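Local structure of COG0546: Predicted phosphatases (Streptococcus pneumoniae, 2AH5) at residues A[112-117]-A[127-132]; A[165-170]-A[191-196]; A[27-32]-A[53-58]. The protein is of unspecified function but probably acts as a hydrolase, perhaps a phosphatase, of the haloacid dehalogenase superfamily. One frame throughout, in Å; residues are numbered along the deposited sequence.

Interaction 1: A[112-117]-A[127-132]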
loop_
_atom_site.group_PDB
_atom_site.type_symbol
_atom_site.label_atom_id
_atom_site.label_comp_id
_atom_site.label_asym_id
_atom_site.label_seq_id
_atom_site.Cartn_x
_atom_site.Cartn_y
_atom_site.Cartn_z
ATOM N N THR A 112 2.306 7.835 -9.596
ATOM C CA THR A 112 2.508 6.389 -9.775
ATOM C C THR A 112 1.247 5.593 -9.359
ATOM O O THR A 112 0.798 4.696 -10.086
ATOM C CB THR A 112 3.770 5.868 -9.010
ATOM O OG1 THR A 112 4.925 6.659 -9.356
ATOM C CG2 THR A 112 4.077 4.437 -9.382
ATOM N N ALA A 113 0.662 5.947 -8.213
ATOM C CA ALA A 113 -0.566 5.305 -7.732
ATOM C C ALA A 113 -1.731 5.516 -8.698
ATOM O O ALA A 113 -2.497 4.575 -9.008
ATOM C CB ALA A 113 -0.918 5.816 -6.325
ATOM N N GLN A 114 -1.858 6.744 -9.199
ATOM C CA GLN A 114 -2.875 7.034 -10.178
ATOM C C GLN A 114 -2.673 6.225 -11.443
ATOM O O GLN A 114 -3.631 5.636 -11.918
ATOM C CB GLN A 114 -2.985 8.537 -10.455
ATOM C CG GLN A 114 -3.443 9.265 -9.198
ATOM C CD GLN A 114 -4.550 10.269 -9.400
ATOM O OE1 GLN A 114 -4.780 11.129 -8.537
ATOM N NE2 GLN A 114 -5.258 10.164 -10.515
ATOM N N ASP A 115 -1.437 6.146 -11.932
ATOM C CA ASP A 115 -1.102 5.365 -13.117
ATOM C C ASP A 115 -1.438 3.893 -12.931
ATOM O O ASP A 115 -2.078 3.275 -13.808
ATOM C CB ASP A 115 0.382 5.502 -13.477
ATOM C CG ASP A 115 0.730 6.858 -14.078
ATOM O OD1 ASP A 115 -0.185 7.615 -14.504
ATOM O OD2 ASP A 115 1.949 7.158 -14.114
HETATM N N MSE A 116 -0.995 3.323 -11.811
HETATM C CA MSE A 116 -1.275 1.913 -11.504
HETATM C C MSE A 116 -2.788 1.633 -11.421
HETATM O O MSE A 116 -3.297 0.696 -12.059
HETATM C CB MSE A 116 -0.573 1.494 -10.209
HETATM C CG MSE A 116 -0.927 0.078 -9.714
HETATM SE SE MSE A 116 0.246 -0.454 -8.212
HETATM C CE MSE A 116 1.930 0.337 -8.999
ATOM N N ALA A 117 -3.518 2.446 -10.659
ATOM C CA ALA A 117 -4.965 2.237 -10.581
ATOM C C ALA A 117 -5.626 2.290 -11.961
ATOM O O ALA A 117 -6.476 1.455 -12.261
ATOM C CB ALA A 117 -5.624 3.218 -9.618
ATOM N N ASP A 127 -13.031 7.886 -5.113
ATOM C CA ASP A 127 -13.326 9.325 -5.129
ATOM C C ASP A 127 -12.088 10.190 -4.924
ATOM O O ASP A 127 -12.172 11.415 -5.029
ATOM C CB ASP A 127 -14.354 9.680 -4.078
ATOM C CG ASP A 127 -15.756 9.197 -4.440
ATOM O OD1 ASP A 127 -15.947 8.514 -5.475
ATOM O OD2 ASP A 127 -16.669 9.519 -3.658
ATOM N N GLY A 128 -10.952 9.546 -4.644
ATOM C CA GLY A 128 -9.681 10.242 -4.478
ATOM C C GLY A 128 -8.567 9.231 -4.387
ATOM O O GLY A 128 -8.769 8.135 -3.894
ATOM N N ILE A 129 -7.399 9.604 -4.888
ATOM C CA ILE A 129 -6.220 8.789 -4.777
ATOM C C ILE A 129 -5.108 9.704 -4.267
ATOM O O ILE A 129 -4.750 10.702 -4.922
ATOM C CB ILE A 129 -5.823 8.148 -6.131
ATOM C CG1 ILE A 129 -6.940 7.231 -6.656
ATOM C CG2 ILE A 129 -4.433 7.408 -6.002
ATOM C CD1 ILE A 129 -6.597 6.516 -7.950
ATOM N N TYR A 130 -4.584 9.346 -3.099
ATOM C CA TYR A 130 -3.598 10.146 -2.352
ATOM C C TYR A 130 -2.340 9.312 -2.136
ATOM O O TYR A 130 -2.414 8.216 -1.577
ATOM C CB TYR A 130 -4.210 10.600 -1.022
ATOM C CG TYR A 130 -5.439 11.464 -1.276
ATOM C CD1 TYR A 130 -5.283 12.800 -1.615
ATOM C CD2 TYR A 130 -6.730 10.928 -1.250
ATOM C CE1 TYR A 130 -6.368 13.606 -1.890
ATOM C CE2 TYR A 130 -7.863 11.746 -1.532
ATOM C CZ TYR A 130 -7.646 13.088 -1.856
ATOM O OH TYR A 130 -8.672 13.984 -2.137
ATOM N N GLY A 131 -1.204 9.822 -2.600
ATOM C CA GLY A 131 0.095 9.139 -2.385
ATOM C C GLY A 131 1.085 10.104 -1.730
ATOM O O GLY A 131 0.687 11.166 -1.247
ATOM N N SER A 132 2.358 9.726 -1.705
ATOM C CA SER A 132 3.364 10.519 -1.021
ATOM C C SER A 132 3.693 11.763 -1.850
ATOM O O SER A 132 3.603 11.739 -3.081
ATOM C CB SER A 132 4.627 9.709 -0.780
ATOM O OG SER A 132 5.175 9.303 -2.006
#
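The flat carboxamide of Q114 turns one face toward the branch point of I129, whose CB stands 4.1 Å from Q114 CD and well above the amide plane. On the oxygen side, Q114 OE1 comes within 3.6 Å of I129 O; with two acceptors facing each other no hydrogen bond forms. A bend at chi2 (-133°) swings this group back over the strand, while the aliphatic part of the same side chain sets CG 3.8 Å from I129 CG2. I129 itself is shared out by branch. CG2 meets A113 CB at 3.9 Å, whereas CG1, anti to the carbonyl carbon (chi1 -61°), carries CD1 to A117 CB at 3.8 Å. Two alanines one helical turn apart thus receive one isoleucine. The axes of 112-117 and 128-132 approach to 8.3 Å, with N-to-C directions at 135°; G131, nearest to A113 by CA, has no side chain there, consistent with the close approach. I129 also touches I104 and A113 touches T106, tying the contact to strand 102-106. It is the second half of a beta-alpha-beta unit, strand 102-106, helix 110-119, strand 128-132, at one border of the Rossmann-like haloacid dehalogenase core.

Interaction 2: A[165-170]-A[191-196]; sequences FDMLGA and LNYQPD
Y193 meets segment 165-170 of helix 164-173 through apolar contacts on two neighbouring side chains, M167 and L168. Near its root, Y193 CB lies 3.5 Å from M167 CB, and the ring atom CG is almost as close. Farther out L168 takes over: its CD2 comes to 3.4 Å from Y193 CE1, a tight approach, and its CG follows at 3.5 Å. Both side chains reach the ring at a slant. The selenium of M167, a selenomethionine, makes a looser contact of its own, with SE 4.3 Å from P195 CB. The bend at chi2 (-64°) sets SE beside the proline, while the chi3 turn (92°) carries CE away from the loop.

Hydrogen bonds do not cross the contact; they shape the loop. A type I turn runs from L191 to Q194, with Q194 N bonded to L191 O at 3.1 Å, and a weak bond links Q194 NE2 to N192 O. K177 on strand 176-180 secures the rest, its NZ bonding Y193 O and Q194 O and its backbone N bonding D196 OD2.

The loop between helix 187-191 and the outermost strand 197-199 is thereby laid against helix 164-173 of the core. The chemistry is divided: the directional bonds lie within the loop and to K177, and probably set its course, while the helix meets it through apolar packing that depends on shape and imposes no bonding direction.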
loop_
_atom_site.group_PDB
_atom_site.type_symbol
_atom_site.label_atom_id
_atom_site.label_comp_id
_atom_site.label_asym_id
_atom_site.label_seq_id
_atom_site.Cartn_x
_atom_site.Cartn_y
_atom_site.Cartn_z
ATOM N N PHE A 165 2.956 -0.345 8.731
ATOM C CA PHE A 165 2.874 1.100 8.421
ATOM C C PHE A 165 1.425 1.596 8.318
ATOM O O PHE A 165 1.111 2.688 8.764
ATOM C CB PHE A 165 3.680 1.419 7.160
ATOM C CG PHE A 165 5.099 0.920 7.225
ATOM C CD1 PHE A 165 6.088 1.700 7.799
ATOM C CD2 PHE A 165 5.436 -0.336 6.724
ATOM C CE1 PHE A 165 7.420 1.236 7.872
ATOM C CE2 PHE A 165 6.750 -0.806 6.793
ATOM C CZ PHE A 165 7.734 -0.016 7.383
ATOM N N ASP A 166 0.549 0.766 7.755
ATOM C CA ASP A 166 -0.886 1.064 7.693
ATOM C C ASP A 166 -1.471 1.063 9.100
ATOM O O ASP A 166 -2.270 1.908 9.429
ATOM C CB ASP A 166 -1.617 -0.017 6.874
ATOM C CG ASP A 166 -1.276 0.041 5.386
ATOM O OD1 ASP A 166 -1.079 1.155 4.857
ATOM O OD2 ASP A 166 -1.144 -1.025 4.761
HETATM N N MSE A 167 -1.075 0.086 9.921
HETATM C CA MSE A 167 -1.644 -0.034 11.266
HETATM C C MSE A 167 -1.215 1.161 12.121
HETATM O O MSE A 167 -2.036 1.755 12.823
HETATM C CB MSE A 167 -1.195 -1.335 11.951
HETATM C CG MSE A 167 -1.524 -2.627 11.212
HETATM SE SE MSE A 167 -3.462 -2.954 11.040
HETATM C CE MSE A 167 -3.823 -2.085 9.229
ATOM N N LEU A 168 0.066 1.513 12.053
ATOM C CA LEU A 168 0.580 2.652 12.832
ATOM C C LEU A 168 0.005 3.973 12.316
ATOM O O LEU A 168 -0.319 4.861 13.101
ATOM C CB LEU A 168 2.104 2.710 12.781
ATOM C CG LEU A 168 2.858 1.687 13.633
ATOM C CD1 LEU A 168 4.311 1.669 13.237
ATOM C CD2 LEU A 168 2.695 1.995 15.111
ATOM N N GLY A 169 -0.104 4.105 10.995
ATOM C CA GLY A 169 -0.769 5.266 10.396
ATOM C C GLY A 169 -2.173 5.470 10.946
ATOM O O GLY A 169 -2.571 6.604 11.266
ATOM N N ALA A 170 -2.933 4.383 11.064
ATOM C CA ALA A 170 -4.285 4.446 11.589
ATOM C C ALA A 170 -4.273 4.902 13.039
ATOM O O ALA A 170 -5.108 5.704 13.452
ATOM C CB ALA A 170 -4.992 3.092 11.474
ATOM N N LEU A 191 -1.302 -8.155 13.920
ATOM C CA LEU A 191 -2.096 -8.332 15.135
ATOM C C LEU A 191 -1.495 -7.610 16.355
ATOM O O LEU A 191 -2.227 -7.275 17.274
ATOM C CB LEU A 191 -2.301 -9.815 15.453
ATOM C CG LEU A 191 -3.180 -10.678 14.552
ATOM C CD1 LEU A 191 -3.009 -12.145 14.907
ATOM C CD2 LEU A 191 -4.633 -10.273 14.694
ATOM N N ASN A 192 -0.183 -7.364 16.356
ATOM C CA ASN A 192 0.428 -6.601 17.441
ATOM C C ASN A 192 -0.120 -5.183 17.553
ATOM O O ASN A 192 0.081 -4.521 18.574
ATOM C CB ASN A 192 1.943 -6.550 17.290
ATOM C CG ASN A 192 2.621 -7.867 17.667
ATOM O OD1 ASN A 192 2.036 -8.716 18.321
ATOM N ND2 ASN A 192 3.855 -8.033 17.229
ATOM N N TYR A 193 -0.805 -4.724 16.503
ATOM C CA TYR A 193 -1.420 -3.392 16.484
ATOM C C TYR A 193 -2.934 -3.364 16.757
ATOM O O TYR A 193 -3.562 -2.313 16.609
ATOM C CB TYR A 193 -1.084 -2.665 15.183
ATOM C CG TYR A 193 0.409 -2.546 14.964
ATOM C CD1 TYR A 193 1.126 -1.490 15.514
ATOM C CD2 TYR A 193 1.110 -3.531 14.259
ATOM C CE1 TYR A 193 2.528 -1.398 15.344
ATOM C CE2 TYR A 193 2.497 -3.442 14.067
ATOM C CZ TYR A 193 3.188 -2.381 14.623
ATOM O OH TYR A 193 4.543 -2.278 14.435
ATOM N N GLN A 194 -3.507 -4.488 17.193
ATOM C CA GLN A 194 -4.923 -4.509 17.622
ATOM C C GLN A 194 -5.883 -3.953 16.531
ATOM O O GLN A 194 -6.579 -2.932 16.752
ATOM C CB GLN A 194 -5.134 -3.765 18.972
ATOM C CG GLN A 194 -4.375 -4.370 20.178
ATOM C CD GLN A 194 -2.869 -4.205 20.074
ATOM O OE1 GLN A 194 -2.356 -3.092 19.898
ATOM N NE2 GLN A 194 -2.147 -5.323 20.201
ATOM N N PRO A 195 -5.905 -4.598 15.340
ATOM C CA PRO A 195 -6.851 -4.125 14.324
ATOM C C PRO A 195 -8.296 -4.281 14.766
ATOM O O PRO A 195 -8.632 -5.157 15.577
ATOM C CB PRO A 195 -6.602 -5.051 13.122
ATOM C CG PRO A 195 -5.916 -6.241 13.681
ATOM C CD PRO A 195 -5.126 -5.762 14.868
ATOM N N ASP A 196 -9.160 -3.493 14.162
ATOM C CA ASP A 196 -10.585 -3.528 14.464
ATOM C C ASP A 196 -11.304 -4.701 13.831
ATOM O O ASP A 196 -12.366 -5.114 14.287
ATOM C CB ASP A 196 -11.223 -2.206 14.057
ATOM C CG ASP A 196 -10.660 -1.044 14.851
ATOM O OD1 ASP A 196 -10.907 -0.998 16.083
ATOM O OD2 ASP A 196 -9.911 -0.229 14.278
#

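Interaction 3: A[27-32]-A[53-58]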
loop_
_atom_site.group_PDB
_atom_site.type_symbol
_atom_site.label_atom_id
_atom_site.label_comp_id
_atom_site.label_asym_id
_atom_site.label_seq_id
_atom_site.Cartn_x
_atom_site.Cartn_y
_atom_site.Cartn_z
ATOM N N THR A 27 16.018 -6.734 -8.057
ATOM C CA THR A 27 17.055 -7.626 -8.629
ATOM C C THR A 27 17.780 -6.929 -9.793
ATOM O O THR A 27 18.979 -7.161 -10.011
ATOM C CB THR A 27 16.495 -9.010 -9.047
ATOM O OG1 THR A 27 15.489 -8.835 -10.039
ATOM C CG2 THR A 27 15.877 -9.772 -7.818
ATOM N N TYR A 28 17.052 -6.104 -10.549
ATOM C CA TYR A 28 17.706 -5.254 -11.572
ATOM C C TYR A 28 18.755 -4.367 -10.924
ATOM O O TYR A 28 19.863 -4.182 -11.464
ATOM C CB TYR A 28 16.681 -4.382 -12.354
ATOM C CG TYR A 28 17.368 -3.484 -13.369
ATOM C CD1 TYR A 28 17.906 -4.024 -14.538
ATOM C CD2 TYR A 28 17.562 -2.111 -13.112
ATOM C CE1 TYR A 28 18.564 -3.211 -15.478
ATOM C CE2 TYR A 28 18.219 -1.287 -14.043
ATOM C CZ TYR A 28 18.725 -1.855 -15.211
ATOM O OH TYR A 28 19.407 -1.080 -16.126
ATOM N N THR A 29 18.404 -3.790 -9.771
ATOM C CA THR A 29 19.326 -2.900 -9.056
ATOM C C THR A 29 20.584 -3.623 -8.606
ATOM O O THR A 29 21.681 -3.152 -8.857
ATOM C CB THR A 29 18.631 -2.174 -7.883
ATOM O OG1 THR A 29 17.485 -1.485 -8.397
ATOM C CG2 THR A 29 19.591 -1.126 -7.227
ATOM N N PHE A 30 20.422 -4.767 -7.949
ATOM C CA PHE A 30 21.573 -5.569 -7.528
ATOM C C PHE A 30 22.429 -6.050 -8.708
ATOM O O PHE A 30 23.670 -6.043 -8.601
ATOM C CB PHE A 30 21.129 -6.718 -6.628
ATOM C CG PHE A 30 20.388 -6.254 -5.381
ATOM C CD1 PHE A 30 20.960 -5.319 -4.519
ATOM C CD2 PHE A 30 19.138 -6.763 -5.074
ATOM C CE1 PHE A 30 20.275 -4.886 -3.350
ATOM C CE2 PHE A 30 18.445 -6.338 -3.933
ATOM C CZ PHE A 30 19.020 -5.389 -3.071
ATOM N N LYS A 31 21.792 -6.454 -9.809
ATOM C CA LYS A 31 22.531 -6.780 -11.056
ATOM C C LYS A 31 23.400 -5.578 -11.506
ATOM O O LYS A 31 24.580 -5.724 -11.810
ATOM C CB LYS A 31 21.576 -7.210 -12.177
ATOM C CG LYS A 31 22.232 -7.194 -13.591
ATOM C CD LYS A 31 21.279 -7.552 -14.693
ATOM C CE LYS A 31 21.987 -7.465 -16.036
ATOM N NZ LYS A 31 21.205 -8.100 -17.144
ATOM N N GLU A 32 22.821 -4.378 -11.520
ATOM C CA GLU A 32 23.564 -3.204 -11.988
ATOM C C GLU A 32 24.691 -2.820 -11.053
ATOM O O GLU A 32 25.775 -2.372 -11.507
ATOM C CB GLU A 32 22.619 -2.014 -12.232
ATOM C CG GLU A 32 21.674 -2.204 -13.442
ATOM C CD GLU A 32 22.433 -2.524 -14.731
ATOM O OE1 GLU A 32 23.298 -1.723 -15.116
ATOM O OE2 GLU A 32 22.187 -3.590 -15.330
ATOM N N SER A 53 15.350 2.557 3.305
ATOM C CA SER A 53 15.519 1.675 4.458
ATOM C C SER A 53 15.880 0.239 4.067
ATOM O O SER A 53 16.772 -0.374 4.667
ATOM C CB SER A 53 14.264 1.683 5.321
ATOM O OG SER A 53 14.537 1.046 6.560
ATOM N N SER A 54 15.181 -0.298 3.067
ATOM C CA SER A 54 15.493 -1.621 2.541
ATOM C C SER A 54 16.903 -1.723 1.995
ATOM O O SER A 54 17.631 -2.642 2.363
ATOM C CB SER A 54 14.478 -2.043 1.482
ATOM O OG SER A 54 13.208 -2.229 2.093
ATOM N N PHE A 55 17.282 -0.800 1.111
ATOM C CA PHE A 55 18.637 -0.806 0.549
ATOM C C PHE A 55 19.712 -0.636 1.627
ATOM O O PHE A 55 20.809 -1.177 1.507
ATOM C CB PHE A 55 18.802 0.270 -0.527
ATOM C CG PHE A 55 18.231 -0.116 -1.882
ATOM C CD1 PHE A 55 17.346 0.734 -2.535
ATOM C CD2 PHE A 55 18.611 -1.304 -2.514
ATOM C CE1 PHE A 55 16.834 0.414 -3.790
ATOM C CE2 PHE A 55 18.095 -1.641 -3.771
ATOM C CZ PHE A 55 17.196 -0.782 -4.409
ATOM N N ALA A 56 19.402 0.118 2.674
ATOM C CA ALA A 56 20.340 0.232 3.803
ATOM C C ALA A 56 20.656 -1.135 4.439
ATOM O O ALA A 56 21.765 -1.353 4.925
ATOM C CB ALA A 56 19.833 1.229 4.842
ATOM N N THR A 57 19.717 -2.078 4.402
ATOM C CA THR A 57 19.990 -3.403 4.967
ATOM C C THR A 57 21.078 -4.202 4.233
ATOM O O THR A 57 21.678 -5.114 4.818
ATOM C CB THR A 57 18.716 -4.264 5.155
ATOM O OG1 THR A 57 18.179 -4.636 3.882
ATOM C CG2 THR A 57 17.662 -3.510 5.985
ATOM N N CYS A 58 21.355 -3.865 2.974
ATOM C CA CYS A 58 22.237 -4.712 2.162
ATOM C C CYS A 58 23.286 -3.990 1.319
ATOM O O CYS A 58 24.050 -4.635 0.604
ATOM C CB CYS A 58 21.391 -5.633 1.271
ATOM S SG CYS A 58 20.137 -4.753 0.338
#
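S54 O, four residues before the C58 that packs on F30, is gripped twice by T57: the hydroxyl OG1 donates to it at 2.6 Å, in the carbonyl plane, and the backbone N reaches it at 3.0 Å. A further bond, C58 N to F55 O, has the same three-residue spacing and lies next to the cysteine.

From this scaffold F55 reaches across to helix 19-33. F30 approaches its rim: F30 CE1 lies in the plane of the F55 ring, and F30 CZ is 3.9 Å from F55 CE2. Relative to the F30 ring the approach is slanted, and the pair is oblique, with centroids 5.8 Å apart and planes at 75°. T29 comes at a slant to the outer end of the same F55 ring, its CG2 3.7 Å from F55 CZ, while T29 OG1 is bonded to A25 O one turn back. C58 completes the group. With SG between the backbone N and the carbonyl carbon (chi1 51°), the sulfur lies 3.6 Å from F30 CZ, an oblique sulfur-aromatic contact well off the ring normal.

F26 meets F55 edge-to-face, and I64 and A67 of helix 64-79 also touch F55. The result is the hydrophobic interior of a small helical bundle that follows the first core strand in sequence, consistent with the inserted cap domain found in many haloacid dehalogenase-type phosphatases.

How the interactions relate
The three contacts share no element, and none touches another. Interactions 1 and 2 belong to the alpha/beta core, on opposite sides of the chain's centre, 22 Å between centres; they lie toward the two borders of the main sheet. Interaction 3 sits farthest from the centre, in the helical region, about 25 Å from interaction 1 and 28 Å from interaction 2, centre to centre. Interactions 1 and 3 are buried, interaction 2 only partly. None has a hydrogen bond across it, and packing differs with place: alanines and an isoleucine pack a helix on a strand, a loop tyrosine leans on a helix nearer the surface, and rings, a sulfur and a threonine methyl meet between helices.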